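Local coordinates for protein aspartate--tRNA(Asp/Asn) ligase (Thermus thermophilus, PDB 1N9W) that aspartylates both tRNA(Asp) and tRNA(Asn), first activating L-aspartate with ATP to Asp-AMP and then transferring it to the acceptor end of the tRNA, at residues B[180-188]-B[376-387]. Residues are numbered along the deposited sequence; the frame is centred on the assembly and turned at random.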
ATOM      1  N   GLN B 180       2.470  17.376  -2.959  1.00 52.32           N
ATOM      2  CA  GLN B 180       3.075  17.505  -4.283  1.00 53.58           C
ATOM      3  C   GLN B 180       4.573  17.757  -4.160  1.00 51.99           C
ATOM      4  O   GLN B 180       5.370  17.205  -4.914  1.00 51.08           O
ATOM      5  CB  GLN B 180       2.421  18.657  -5.050  1.00 55.81           C
ATOM      6  CG  GLN B 180       3.011  18.894  -6.433  1.00 58.39           C
ATOM      7  CD  GLN B 180       2.780  17.735  -7.382  1.00 59.88           C
ATOM      8  OE1 GLN B 180       1.641  17.432  -7.746  1.00 61.87           O
ATOM      9  NE2 GLN B 180       3.860  17.072  -7.783  1.00 59.20           N
ATOM     10  N   LEU B 181       4.941  18.603  -3.204  1.00 50.74           N
ATOM     11  CA  LEU B 181       6.337  18.940  -2.965  1.00 49.41           C
ATOM     12  C   LEU B 181       7.121  17.732  -2.474  1.00 48.21           C
ATOM     13  O   LEU B 181       8.246  17.496  -2.909  1.00 47.64           O
ATOM     14  CB  LEU B 181       6.438  20.056  -1.924  1.00 48.98           C
ATOM     15  CG  LEU B 181       7.821  20.342  -1.340  1.00 48.74           C
ATOM     16  CD1 LEU B 181       8.749  20.832  -2.433  1.00 49.64           C
ATOM     17  CD2 LEU B 181       7.711  21.379  -0.231  1.00 49.83           C
ATOM     18  N   TYR B 182       6.529  16.970  -1.562  1.00 46.12           N
ATOM     19  CA  TYR B 182       7.214  15.807  -1.026  1.00 45.20           C
ATOM     20  C   TYR B 182       7.575  14.810  -2.115  1.00 43.08           C
ATOM     21  O   TYR B 182       8.675  14.270  -2.117  1.00 40.70           O
ATOM     22  CB  TYR B 182       6.366  15.128   0.050  1.00 47.51           C
ATOM     23  CG  TYR B 182       6.166  15.975   1.289  1.00 51.83           C
ATOM     24  CD1 TYR B 182       7.226  16.700   1.844  1.00 53.06           C
ATOM     25  CD2 TYR B 182       4.924  16.029   1.928  1.00 53.98           C
ATOM     26  CE1 TYR B 182       7.053  17.458   3.008  1.00 54.97           C
ATOM     27  CE2 TYR B 182       4.739  16.778   3.094  1.00 55.30           C
ATOM     28  CZ  TYR B 182       5.809  17.488   3.626  1.00 55.72           C
ATOM     29  OH  TYR B 182       5.635  18.214   4.782  1.00 56.99           O
ATOM     30  N   LYS B 183       6.663  14.574  -3.049  1.00 41.08           N
ATOM     31  CA  LYS B 183       6.942  13.628  -4.114  1.00 40.89           C
ATOM     32  C   LYS B 183       8.066  14.116  -5.025  1.00 39.79           C
ATOM     33  O   LYS B 183       8.785  13.308  -5.615  1.00 39.58           O
ATOM     34  CB  LYS B 183       5.667  13.350  -4.916  1.00 42.62           C
ATOM     35  CG  LYS B 183       4.580  12.677  -4.087  1.00 46.77           C
ATOM     36  CD  LYS B 183       3.262  12.558  -4.834  1.00 49.69           C
ATOM     37  CE  LYS B 183       2.235  11.747  -4.035  1.00 52.53           C
ATOM     38  NZ  LYS B 183       1.926  12.302  -2.686  1.00 52.69           N
ATOM     39  N   GLN B 184       8.233  15.429  -5.141  1.00 38.65           N
ATOM     40  CA  GLN B 184       9.297  15.960  -5.987  1.00 37.53           C
ATOM     41  C   GLN B 184      10.628  15.813  -5.276  1.00 34.70           C
ATOM     42  O   GLN B 184      11.628  15.416  -5.876  1.00 34.48           O
ATOM     43  CB  GLN B 184       9.030  17.424  -6.316  1.00 37.84           C
ATOM     44  CG  GLN B 184       7.670  17.623  -6.935  1.00 40.47           C
ATOM     45  CD  GLN B 184       7.431  19.039  -7.362  1.00 40.77           C
ATOM     46  OE1 GLN B 184       7.748  19.365  -8.529  1.00 38.99           O
ATOM     47  NE2 GLN B 184       6.948  19.830  -6.525  1.00 41.28           N
ATOM     48  N   ILE B 185      10.630  16.123  -3.988  1.00 33.06           N
ATOM     49  CA  ILE B 185      11.834  15.996  -3.192  1.00 32.21           C
ATOM     50  C   ILE B 185      12.291  14.548  -3.209  1.00 32.43           C
ATOM     51  O   ILE B 185      13.487  14.272  -3.296  1.00 32.71           O
ATOM     52  CB  ILE B 185      11.592  16.415  -1.738  1.00 31.29           C
ATOM     53  CG1 ILE B 185      11.200  17.894  -1.688  1.00 32.09           C
ATOM     54  CG2 ILE B 185      12.837  16.155  -0.903  1.00 30.88           C
ATOM     55  CD1 ILE B 185      10.906  18.401  -0.294  1.00 33.40           C
ATOM     56  N   MET B 186      11.347  13.615  -3.133  1.00 31.22           N
ATOM     57  CA  MET B 186      11.735  12.209  -3.134  1.00 31.35           C
ATOM     58  C   MET B 186      12.249  11.765  -4.505  1.00 30.27           C
ATOM     59  O   MET B 186      12.952  10.764  -4.605  1.00 30.02           O
ATOM     60  CB  MET B 186      10.581  11.318  -2.644  1.00 28.98           C
ATOM     61  CG  MET B 186      10.244  11.502  -1.153  1.00 26.50           C
ATOM     62  SD  MET B 186      11.681  11.514  -0.059  1.00 24.63           S
ATOM     63  CE  MET B 186      12.045   9.789  -0.005  1.00 25.42           C
ATOM     64  N   VAL B 187      11.909  12.510  -5.554  1.00 29.96           N
ATOM     65  CA  VAL B 187      12.401  12.184  -6.893  1.00 29.89           C
ATOM     66  C   VAL B 187      13.919  12.405  -6.919  1.00 29.49           C
ATOM     67  O   VAL B 187      14.642  11.724  -7.638  1.00 30.22           O
ATOM     68  CB  VAL B 187      11.735  13.078  -7.973  1.00 30.54           C
ATOM     69  CG1 VAL B 187      12.516  13.013  -9.272  1.00 27.48           C
ATOM     70  CG2 VAL B 187      10.314  12.625  -8.213  1.00 30.69           C
ATOM     71  N   GLY B 188      14.392  13.368  -6.131  1.00 29.57           N
ATOM     72  CA  GLY B 188      15.818  13.643  -6.080  1.00 30.10           C
ATOM     73  C   GLY B 188      16.542  12.635  -5.205  1.00 30.90           C
ATOM     74  O   GLY B 188      17.768  12.570  -5.193  1.00 30.68           O
ATOM     75  N   TYR B 376       9.235  26.288  -0.657  1.00 65.97           N
ATOM     76  CA  TYR B 376       8.973  25.375  -1.762  1.00 63.35           C
ATOM     77  C   TYR B 376      10.071  25.479  -2.815  1.00 62.87           C
ATOM     78  O   TYR B 376      10.494  24.475  -3.388  1.00 63.12           O
ATOM     79  CB  TYR B 376       7.625  25.715  -2.402  1.00 61.65           C
ATOM     80  CG  TYR B 376       7.306  24.919  -3.646  1.00 59.07           C
ATOM     81  CD1 TYR B 376       6.970  23.571  -3.566  1.00 58.92           C
ATOM     82  CD2 TYR B 376       7.362  25.510  -4.907  1.00 58.43           C
ATOM     83  CE1 TYR B 376       6.694  22.831  -4.714  1.00 58.25           C
ATOM     84  CE2 TYR B 376       7.087  24.779  -6.061  1.00 57.08           C
ATOM     85  CZ  TYR B 376       6.756  23.442  -5.959  1.00 57.57           C
ATOM     86  OH  TYR B 376       6.496  22.711  -7.098  1.00 56.06           O
ATOM     87  N   LEU B 377      10.526  26.704  -3.056  1.00 61.70           N
ATOM     88  CA  LEU B 377      11.557  26.977  -4.050  1.00 60.43           C
ATOM     89  C   LEU B 377      12.944  26.454  -3.665  1.00 58.55           C
ATOM     90  O   LEU B 377      13.779  26.211  -4.532  1.00 58.66           O
ATOM     91  CB  LEU B 377      11.629  28.489  -4.311  1.00 60.54           C
ATOM     92  CG  LEU B 377      10.371  29.193  -4.834  1.00 60.49           C
ATOM     93  CD1 LEU B 377      10.562  30.699  -4.758  1.00 60.77           C
ATOM     94  CD2 LEU B 377      10.078  28.759  -6.263  1.00 59.65           C
ATOM     95  N   GLU B 378      13.181  26.276  -2.372  1.00 57.08           N
ATOM     96  CA  GLU B 378      14.469  25.805  -1.883  1.00 56.01           C
ATOM     97  C   GLU B 378      15.071  24.601  -2.591  1.00 54.16           C
ATOM     98  O   GLU B 378      16.147  24.700  -3.185  1.00 53.58           O
ATOM     99  CB  GLU B 378      14.389  25.516  -0.386  1.00 58.26           C
ATOM    100  CG  GLU B 378      14.682  26.732   0.458  1.00 62.30           C
ATOM    101  CD  GLU B 378      16.108  27.220   0.273  1.00 64.65           C
ATOM    102  OE1 GLU B 378      16.405  28.359   0.682  1.00 66.39           O
ATOM    103  OE2 GLU B 378      16.935  26.461  -0.277  1.00 65.93           O
ATOM    104  N   VAL B 379      14.390  23.464  -2.531  1.00 50.84           N
ATOM    105  CA  VAL B 379      14.908  22.259  -3.165  1.00 48.61           C
ATOM    106  C   VAL B 379      15.298  22.476  -4.625  1.00 46.93           C
ATOM    107  O   VAL B 379      16.297  21.930  -5.086  1.00 45.49           O
ATOM    108  CB  VAL B 379      13.892  21.091  -3.085  1.00 48.34           C
ATOM    109  CG1 VAL B 379      12.646  21.418  -3.887  1.00 47.47           C
ATOM    110  CG2 VAL B 379      14.535  19.813  -3.598  1.00 47.73           C
ATOM    111  N   PHE B 380      14.524  23.276  -5.350  1.00 45.84           N
ATOM    112  CA  PHE B 380      14.824  23.510  -6.756  1.00 46.57           C
ATOM    113  C   PHE B 380      16.104  24.316  -6.984  1.00 47.77           C
ATOM    114  O   PHE B 380      16.395  24.740  -8.101  1.00 46.39           O
ATOM    115  CB  PHE B 380      13.644  24.184  -7.453  1.00 45.48           C
ATOM    116  CG  PHE B 380      12.393  23.358  -7.442  1.00 45.69           C
ATOM    117  CD1 PHE B 380      11.521  23.407  -6.357  1.00 44.57           C
ATOM    118  CD2 PHE B 380      12.089  22.515  -8.509  1.00 43.88           C
ATOM    119  CE1 PHE B 380      10.367  22.632  -6.336  1.00 45.61           C
ATOM    120  CE2 PHE B 380      10.937  21.735  -8.496  1.00 44.61           C
ATOM    121  CZ  PHE B 380      10.071  21.793  -7.406  1.00 45.08           C
ATOM    122  N   LYS B 381      16.858  24.526  -5.914  1.00 49.12           N
ATOM    123  CA  LYS B 381      18.121  25.237  -5.993  1.00 51.31           C
ATOM    124  C   LYS B 381      19.230  24.200  -5.846  1.00 51.70           C
ATOM    125  O   LYS B 381      20.381  24.529  -5.555  1.00 51.91           O
ATOM    126  CB  LYS B 381      18.208  26.284  -4.880  1.00 53.42           C
ATOM    127  CG  LYS B 381      17.446  27.559  -5.199  1.00 56.08           C
ATOM    128  CD  LYS B 381      17.026  28.313  -3.945  1.00 60.04           C
ATOM    129  CE  LYS B 381      18.080  28.363  -2.943  1.00 62.47           C
ATOM    130  NZ  LYS B 381      18.031  29.122  -1.843  1.00 64.39           N
ATOM    131  N   TYR B 382      18.867  22.934  -6.043  1.00 50.65           N
ATOM    132  CA  TYR B 382      19.823  21.845  -5.925  1.00 49.72           C
ATOM    133  C   TYR B 382      19.718  20.832  -7.053  1.00 48.44           C
ATOM    134  O   TYR B 382      19.528  19.637  -6.825  1.00 48.11           O
ATOM    135  CB  TYR B 382      19.670  21.162  -4.570  1.00 50.76           C
ATOM    136  CG  TYR B 382      20.017  22.081  -3.421  1.00 53.22           C
ATOM    137  CD1 TYR B 382      21.346  22.326  -3.074  1.00 53.17           C
ATOM    138  CD2 TYR B 382      19.015  22.745  -2.708  1.00 54.17           C
ATOM    139  CE1 TYR B 382      21.670  23.210  -2.044  1.00 54.26           C
ATOM    140  CE2 TYR B 382      19.327  23.631  -1.679  1.00 54.36           C
ATOM    141  CZ  TYR B 382      20.658  23.859  -1.354  1.00 55.17           C
ATOM    142  OH  TYR B 382      20.971  24.736  -0.343  1.00 56.47           O
ATOM    143  N   GLY B 383      19.840  21.339  -8.276  1.00 46.73           N
ATOM    144  CA  GLY B 383      19.801  20.503  -9.457  1.00 44.67           C
ATOM    145  C   GLY B 383      18.677  19.495  -9.575  1.00 43.87           C
ATOM    146  O   GLY B 383      18.911  18.357  -9.985  1.00 43.31           O
ATOM    147  N   MET B 384      17.459  19.888  -9.220  1.00 42.46           N
ATOM    148  CA  MET B 384      16.332  18.977  -9.356  1.00 41.04           C
ATOM    149  C   MET B 384      16.286  18.675 -10.853  1.00 41.00           C
ATOM    150  O   MET B 384      16.177  19.586 -11.675  1.00 41.11           O
ATOM    151  CB  MET B 384      15.029  19.656  -8.919  1.00 38.69           C
ATOM    152  CG  MET B 384      13.889  18.681  -8.689  1.00 38.58           C
ATOM    153  SD  MET B 384      14.112  17.633  -7.232  1.00 30.82           S
ATOM    154  CE  MET B 384      12.845  18.246  -6.261  1.00 38.86           C
ATOM    155  N   PRO B 385      16.380  17.395 -11.230  1.00 41.02           N
ATOM    156  CA  PRO B 385      16.356  16.994 -12.640  1.00 41.09           C
ATOM    157  C   PRO B 385      14.989  17.107 -13.305  1.00 41.85           C
ATOM    158  O   PRO B 385      13.964  17.117 -12.628  1.00 41.63           O
ATOM    159  CB  PRO B 385      16.834  15.552 -12.581  1.00 41.59           C
ATOM    160  CG  PRO B 385      16.189  15.071 -11.305  1.00 41.43           C
ATOM    161  CD  PRO B 385      16.467  16.215 -10.349  1.00 41.80           C
ATOM    162  N   PRO B 386      14.959  17.204 -14.647  1.00 41.58           N
ATOM    163  CA  PRO B 386      13.657  17.302 -15.312  1.00 41.27           C
ATOM    164  C   PRO B 386      12.810  16.106 -14.885  1.00 42.10           C
ATOM    165  O   PRO B 386      13.261  14.960 -14.946  1.00 41.32           O
ATOM    166  CB  PRO B 386      14.022  17.280 -16.798  1.00 40.98           C
ATOM    167  CG  PRO B 386      15.314  16.528 -16.831  1.00 42.04           C
ATOM    168  CD  PRO B 386      16.045  17.080 -15.635  1.00 41.31           C
ATOM    169  N   HIS B 387      11.585  16.374 -14.452  1.00 41.32           N
ATOM    170  CA  HIS B 387      10.721  15.312 -13.979  1.00 41.21           C
ATOM    171  C   HIS B 387       9.254  15.619 -14.186  1.00 40.86           C
ATOM    172  O   HIS B 387       8.885  16.717 -14.600  1.00 42.67           O
ATOM    173  CB  HIS B 387      10.983  15.083 -12.493  1.00 41.04           C
ATOM    174  CG  HIS B 387      10.727  16.292 -11.647  1.00 41.81           C
ATOM    175  ND1 HIS B 387       9.470  16.633 -11.195  1.00 42.09           N
ATOM    176  CD2 HIS B 387      11.563  17.254 -11.190  1.00 42.29           C
ATOM    177  CE1 HIS B 387       9.544  17.750 -10.493  1.00 41.39           C
ATOM    178  NE2 HIS B 387      10.802  18.148 -10.476  1.00 41.35           N
TER
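Q184, on helix 181-190 of the class II synthetase catalytic domain, carries its amide among the rings of Y376, F380 and H387. The segment 376-387 leads from the end of helix 374-377 into strand 387-393 of the mixed, largely antiparallel sheet of that domain, and the contact sets helix 181-190 against the connection that enters the strand. With CG opposite the carbonyl carbon and chi2 at -176°, the Q184 chain runs straight out to the rings. There NE2 donates to Y376 OH at 3.0 Å; the N-H...O angle of 175° and a hydroxyl lying 2° out of the amide plane show a straight, in-plane bond. OE1 of Q184 is buried without a hydrogen-bond partner and instead faces ring edges, 3.5 Å from F380 CZ. F380 also lays CE1 over one face of the Y376 ring, offset toward its rim. L181 passes Y376 in the opposite sense, CD1 reaching 3.5 Å from ring atom CD1. The M384 chain, bent at chi2 and chi3, brings CE to 3.1 Å from the backbone O of Q184. H387 lies beside R352, a predicted aspartate-binding residue, and its ring presents CE1 in plane to Q184 OE1 at 3.1 Å.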